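Local coordinates for protein DNA primase (Helicobacter pylori, PDB 4EHS) that synthesises the short RNA primers needed by DNA polymerase during replication and stimulates the helicase DnaB, to which its C-terminal domain, the part described here, binds, at residues L42-V52 against F67-L75. Sequence-based numbering, arbitrary orientation.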
ATOM      1  N   LEU A  42      -8.355   4.010  18.525  1.00 11.64           N
ATOM      2  CA  LEU A  42      -8.506   3.497  19.894  1.00 12.19           C
ATOM      3  C   LEU A  42      -9.981   3.388  20.304  1.00 11.80           C
ATOM      4  O   LEU A  42     -10.356   2.490  21.119  1.00 12.90           O
ATOM      5  CB  LEU A  42      -7.767   4.435  20.874  1.00 12.67           C
ATOM      6  CG  LEU A  42      -6.248   4.198  20.868  1.00 15.21           C
ATOM      7  CD1 LEU A  42      -5.632   5.440  21.580  1.00 14.75           C
ATOM      8  CD2 LEU A  42      -5.825   2.912  21.626  1.00 16.19           C
ATOM      9  N   GLU A  43     -10.787   4.344  19.877  1.00 11.42           N
ATOM     10  CA  GLU A  43     -12.201   4.377  20.319  1.00 12.41           C
ATOM     11  C   GLU A  43     -13.050   3.410  19.510  1.00 13.54           C
ATOM     12  O   GLU A  43     -14.081   2.906  20.003  1.00 12.09           O
ATOM     13  CB  GLU A  43     -12.812   5.766  20.211  1.00 14.07           C
ATOM     14  CG  GLU A  43     -12.119   6.686  21.233  1.00 21.39           C
ATOM     15  CD  GLU A  43     -13.039   7.552  22.090  1.00 21.58           C
ATOM     16  OE1 GLU A  43     -14.275   7.521  21.913  1.00 21.30           O
ATOM     17  OE2 GLU A  43     -12.479   8.416  22.854  1.00 24.99           O
ATOM     18  N   ASP A  44     -12.643   3.150  18.245  1.00 13.69           N
ATOM     19  CA  ASP A  44     -13.475   2.279  17.420  1.00 13.74           C
ATOM     20  C   ASP A  44     -12.544   1.393  16.589  1.00 15.86           C
ATOM     21  O   ASP A  44     -12.000   1.819  15.606  1.00 12.34           O
ATOM     22  CB  ASP A  44     -14.480   3.068  16.578  1.00 14.18           C
ATOM     23  CG  ASP A  44     -15.462   2.138  15.799  1.00 15.47           C
ATOM     24  OD1 ASP A  44     -15.183   0.939  15.630  1.00 15.51           O
ATOM     25  OD2 ASP A  44     -16.449   2.667  15.376  1.00 17.76           O
ATOM     26  N   ARG A  45     -12.342   0.164  17.045  1.00 15.93           N
ATOM     27  CA  ARG A  45     -11.277  -0.671  16.433  1.00 17.43           C
ATOM     28  C   ARG A  45     -11.695  -1.045  15.025  1.00 16.73           C
ATOM     29  O   ARG A  45     -10.816  -1.419  14.220  1.00 18.12           O
ATOM     30  CB  ARG A  45     -10.936  -1.911  17.263  1.00 19.66           C
ATOM     31  CG  ARG A  45      -9.447  -2.334  17.136  1.00 23.31           C
ATOM     32  CD  ARG A  45      -8.963  -3.331  18.225  1.00 29.95           C
ATOM     33  NE  ARG A  45      -7.737  -4.051  17.864  1.00 33.31           N
ATOM     34  CZ  ARG A  45      -6.477  -3.589  18.015  1.00 35.67           C
ATOM     35  NH1 ARG A  45      -6.237  -2.385  18.531  1.00 30.87           N
ATOM     36  NH2 ARG A  45      -5.439  -4.329  17.615  1.00 36.38           N
ATOM     37  N   SER A  46     -12.972  -0.910  14.662  1.00 15.67           N
ATOM     38  CA  SER A  46     -13.425  -1.192  13.235  1.00 18.12           C
ATOM     39  C   SER A  46     -12.801  -0.189  12.273  1.00 19.08           C
ATOM     40  O   SER A  46     -12.528  -0.494  11.113  1.00 18.47           O
ATOM     41  CB  SER A  46     -14.966  -1.188  13.119  1.00 18.70           C
ATOM     42  OG  SER A  46     -15.463   0.146  13.119  1.00 19.76           O
ATOM     43  N   LEU A  47     -12.483   1.014  12.780  1.00 14.84           N
ATOM     44  CA  LEU A  47     -11.727   2.003  12.001  1.00 14.95           C
ATOM     45  C   LEU A  47     -10.257   1.599  11.756  1.00 16.29           C
ATOM     46  O   LEU A  47      -9.687   2.024  10.733  1.00 15.97           O
ATOM     47  CB  LEU A  47     -11.739   3.381  12.675  1.00 12.85           C
ATOM     48  CG  LEU A  47     -13.155   3.869  12.928  1.00 12.10           C
ATOM     49  CD1 LEU A  47     -13.130   5.237  13.626  1.00 12.98           C
ATOM     50  CD2 LEU A  47     -13.995   3.989  11.668  1.00 12.35           C
ATOM     51  N   LEU A  48      -9.640   0.850  12.682  1.00 15.47           N
ATOM     52  CA  LEU A  48      -8.304   0.305  12.472  1.00 17.25           C
ATOM     53  C   LEU A  48      -8.381  -0.650  11.262  1.00 18.11           C
ATOM     54  O   LEU A  48      -7.494  -0.653  10.403  1.00 16.90           O
ATOM     55  CB  LEU A  48      -7.805  -0.422  13.726  1.00 17.80           C
ATOM     56  CG  LEU A  48      -6.364  -1.022  13.540  1.00 17.91           C
ATOM     57  CD1 LEU A  48      -5.328   0.071  13.285  1.00 17.42           C
ATOM     58  CD2 LEU A  48      -6.026  -1.742  14.838  1.00 20.01           C
ATOM     59  N   ASP A  49      -9.429  -1.487  11.197  1.00 18.35           N
ATOM     60  CA  ASP A  49      -9.580  -2.407  10.048  1.00 22.02           C
ATOM     61  C   ASP A  49      -9.504  -1.647   8.722  1.00 22.93           C
ATOM     62  O   ASP A  49      -8.791  -2.044   7.803  1.00 23.64           O
ATOM     63  CB  ASP A  49     -10.916  -3.164  10.125  1.00 22.85           C
ATOM     64  CG  ASP A  49     -11.091  -3.960  11.449  1.00 26.12           C
ATOM     65  OD1 ASP A  49     -10.139  -4.210  12.221  1.00 28.21           O
ATOM     66  OD2 ASP A  49     -12.270  -4.299  11.726  1.00 37.95           O
ATOM     67  N   LEU A  50     -10.234  -0.529   8.627  1.00 22.29           N
ATOM     68  CA  LEU A  50     -10.187   0.298   7.430  1.00 20.95           C
ATOM     69  C   LEU A  50      -8.778   0.872   7.243  1.00 19.31           C
ATOM     70  O   LEU A  50      -8.182   0.822   6.139  1.00 17.07           O
ATOM     71  CB  LEU A  50     -11.184   1.460   7.578  1.00 22.26           C
ATOM     72  CG  LEU A  50     -11.153   2.421   6.381  1.00 28.05           C
ATOM     73  CD1 LEU A  50     -11.563   1.711   5.106  1.00 27.62           C
ATOM     74  CD2 LEU A  50     -12.061   3.614   6.642  1.00 27.40           C
ATOM     75  N   ALA A  51      -8.247   1.466   8.308  1.00 16.84           N
ATOM     76  CA  ALA A  51      -7.022   2.280   8.170  1.00 16.29           C
ATOM     77  C   ALA A  51      -5.862   1.390   7.721  1.00 15.52           C
ATOM     78  O   ALA A  51      -5.029   1.837   6.957  1.00 15.25           O
ATOM     79  CB  ALA A  51      -6.642   2.981   9.464  1.00 14.19           C
ATOM     80  N   VAL A  52      -5.812   0.114   8.165  1.00 16.66           N
ATOM     81  CA  VAL A  52      -4.627  -0.690   7.789  1.00 17.18           C
ATOM     82  C   VAL A  52      -4.623  -1.051   6.275  1.00 18.21           C
ATOM     83  O   VAL A  52      -3.596  -1.524   5.799  1.00 21.02           O
ATOM     84  CB  VAL A  52      -4.415  -1.959   8.689  1.00 18.06           C
ATOM     85  CG1 VAL A  52      -4.227  -1.507  10.131  1.00 21.80           C
ATOM     86  CG2 VAL A  52      -5.606  -2.842   8.501  1.00 17.62           C
ATOM     87  N   PHE A  67       0.951   3.954  17.505  1.00 15.85           N
ATOM     88  CA  PHE A  67       0.306   3.135  16.445  1.00 17.14           C
ATOM     89  C   PHE A  67       0.774   1.664  16.551  1.00 17.75           C
ATOM     90  O   PHE A  67      -0.053   0.703  16.500  1.00 17.13           O
ATOM     91  CB  PHE A  67       0.595   3.696  15.047  1.00 18.05           C
ATOM     92  CG  PHE A  67      -0.132   2.929  13.934  1.00 18.92           C
ATOM     93  CD1 PHE A  67      -1.473   3.254  13.617  1.00 18.05           C
ATOM     94  CD2 PHE A  67       0.493   1.889  13.205  1.00 19.61           C
ATOM     95  CE1 PHE A  67      -2.174   2.569  12.614  1.00 20.22           C
ATOM     96  CE2 PHE A  67      -0.204   1.225  12.195  1.00 18.89           C
ATOM     97  CZ  PHE A  67      -1.531   1.576  11.873  1.00 19.16           C
ATOM     98  N   ASP A  68       2.094   1.484  16.703  1.00 17.32           N
ATOM     99  CA  ASP A  68       2.608   0.128  16.854  1.00 18.29           C
ATOM    100  C   ASP A  68       1.937  -0.607  18.017  1.00 19.17           C
ATOM    101  O   ASP A  68       1.585  -1.773  17.883  1.00 16.54           O
ATOM    102  CB  ASP A  68       4.154   0.170  17.040  1.00 19.33           C
ATOM    103  CG  ASP A  68       4.884   0.343  15.722  1.00 25.41           C
ATOM    104  OD1 ASP A  68       4.284   0.103  14.659  1.00 26.35           O
ATOM    105  OD2 ASP A  68       6.044   0.761  15.771  1.00 28.45           O
ATOM    106  N   ALA A  69       1.830   0.024  19.180  1.00 18.90           N
ATOM    107  CA  ALA A  69       1.269  -0.635  20.343  1.00 18.94           C
ATOM    108  C   ALA A  69      -0.188  -0.989  20.110  1.00 19.87           C
ATOM    109  O   ALA A  69      -0.660  -2.049  20.544  1.00 18.43           O
ATOM    110  CB  ALA A  69       1.430   0.224  21.593  1.00 20.82           C
ATOM    111  N   LEU A  70      -0.905  -0.103  19.425  1.00 19.54           N
ATOM    112  CA  LEU A  70      -2.318  -0.321  19.135  1.00 19.54           C
ATOM    113  C   LEU A  70      -2.510  -1.476  18.158  1.00 20.44           C
ATOM    114  O   LEU A  70      -3.564  -2.111  18.134  1.00 22.43           O
ATOM    115  CB  LEU A  70      -2.952   0.953  18.575  1.00 19.82           C
ATOM    116  CG  LEU A  70      -4.336   0.798  17.941  1.00 22.49           C
ATOM    117  CD1 LEU A  70      -5.352   0.340  18.975  1.00 26.24           C
ATOM    118  CD2 LEU A  70      -4.778   2.101  17.291  1.00 26.45           C
ATOM    119  N   CYS A  71      -1.486  -1.743  17.356  1.00 19.03           N
ATOM    120  CA  CYS A  71      -1.540  -2.815  16.381  1.00 23.28           C
ATOM    121  C   CYS A  71      -1.323  -4.130  17.068  1.00 24.78           C
ATOM    122  O   CYS A  71      -1.925  -5.150  16.665  1.00 24.94           O
ATOM    123  CB  CYS A  71      -0.454  -2.605  15.333  1.00 27.15           C
ATOM    124  SG  CYS A  71      -0.992  -1.404  14.161  1.00 30.22           S
ATOM    125  N   GLN A  72      -0.481  -4.137  18.096  1.00 23.50           N
ATOM    126  CA  GLN A  72      -0.190  -5.358  18.840  1.00 24.19           C
ATOM    127  C   GLN A  72      -1.036  -5.448  20.106  1.00 26.29           C
ATOM    128  O   GLN A  72      -0.644  -6.088  21.082  1.00 25.00           O
ATOM    129  CB  GLN A  72       1.297  -5.427  19.194  1.00 27.92           C
ATOM    130  CG  GLN A  72       2.212  -4.796  18.159  1.00 31.47           C
ATOM    131  CD  GLN A  72       3.582  -4.467  18.716  1.00 36.82           C
ATOM    132  OE1 GLN A  72       4.295  -3.617  18.182  1.00 42.18           O
ATOM    133  NE2 GLN A  72       3.960  -5.142  19.796  1.00 37.37           N
ATOM    134  N   GLU A  73      -2.198  -4.803  20.083  1.00 19.72           N
ATOM    135  CA  GLU A  73      -3.095  -4.810  21.222  1.00 22.73           C
ATOM    136  C   GLU A  73      -2.370  -4.705  22.539  1.00 25.16           C
ATOM    137  O   GLU A  73      -2.735  -5.424  23.474  1.00 23.75           O
ATOM    138  CB  GLU A  73      -4.054  -6.033  21.275  1.00 26.17           C
ATOM    139  CG  GLU A  73      -5.410  -5.743  20.745  1.00 30.43           C
ATOM    140  CD  GLU A  73      -6.231  -7.007  20.524  1.00 37.00           C
ATOM    141  OE1 GLU A  73      -7.447  -6.921  20.730  1.00 38.65           O
ATOM    142  OE2 GLU A  73      -5.653  -8.061  20.157  1.00 35.30           O
ATOM    143  N   LYS A  74      -1.323  -3.892  22.609  1.00 20.83           N
ATOM    144  CA  LYS A  74      -0.688  -3.657  23.895  1.00 23.41           C
ATOM    145  C   LYS A  74      -1.472  -2.525  24.501  1.00 24.10           C
ATOM    146  O   LYS A  74      -0.943  -1.427  24.615  1.00 23.02           O
ATOM    147  CB  LYS A  74       0.762  -3.226  23.752  1.00 23.90           C
ATOM    148  CG  LYS A  74       1.650  -4.235  23.005  1.00 33.77           C
ATOM    149  CD  LYS A  74       2.134  -5.302  23.932  1.00 36.58           C
ATOM    150  CE  LYS A  74       2.857  -6.429  23.184  1.00 38.61           C
ATOM    151  NZ  LYS A  74       4.007  -5.918  22.386  1.00 40.45           N
ATOM    152  N   LEU A  75      -2.736  -2.794  24.847  1.00 25.95           N
ATOM    153  CA  LEU A  75      -3.642  -1.750  25.306  1.00 28.85           C
ATOM    154  C   LEU A  75      -3.343  -1.168  26.705  1.00 31.43           C
ATOM    155  O   LEU A  75      -3.995  -0.204  27.130  1.00 33.38           O
ATOM    156  CB  LEU A  75      -5.117  -2.219  25.160  1.00 28.84           C
ATOM    157  CG  LEU A  75      -5.503  -2.694  23.730  1.00 33.07           C
ATOM    158  CD1 LEU A  75      -6.965  -3.155  23.568  1.00 32.86           C
ATOM    159  CD2 LEU A  75      -5.187  -1.672  22.651  1.00 32.51           C
TER
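Arg45, in the first turn of helix 45-51, sends its chain, extended from CG to NE, across to the last turn of helix 64-71 and grips the carbonyl of Leu70. NH2 donates to Leu70 O at 3.0 Å, with the oxygen almost in the guanidinium plane. A second bond from NH1 to Leu70 O is modelled at 2.7 Å, but the position of NH1 is less certain. Near the C-terminal end of a helix carbonyls lack the usual amide four residues on, and a long cationic side chain suits such a place. The guanidinium is sandwiched: CD2 of Leu48 lies 3.6 Å above the plane over its centre, and CG of Glu73 covers the opposite face near the rim.

Alongside this polar bridge lies the buried, apolar part of the contact. Leu42 reaches Leu70 with its CD2, 3.7 Å from Leu70 CD1, and Leu80 of helix 78-85 touches both leucines. With its CG anti to the backbone N (chi1 -180°), Leu48 extends CD1 to 4.1 Å from CE1 of Phe67, whose ring also stacks with Phe60. Branched leucines fit here because their two methyls can serve different neighbours, as in Leu48. Val52 CG1 only reaches to 4.5 Å from Phe67 CZ.

The side with Glu73 is exposed and looser, but borders the second subunit. Glu73 OE1 stays 4.1 Å from Arg45 NE, which may add some attraction between opposite charges, though no N-H points at the oxygen; OE2 bonds Ser123 OG of the second subunit.

The axes of segments 45-51 and 67-71 run at 109° and approach only to 12.4 Å, so long side chains bridge the gap within the N-terminal helical bundle of the DnaG helicase-binding domain, which a C-terminal helical hairpin follows.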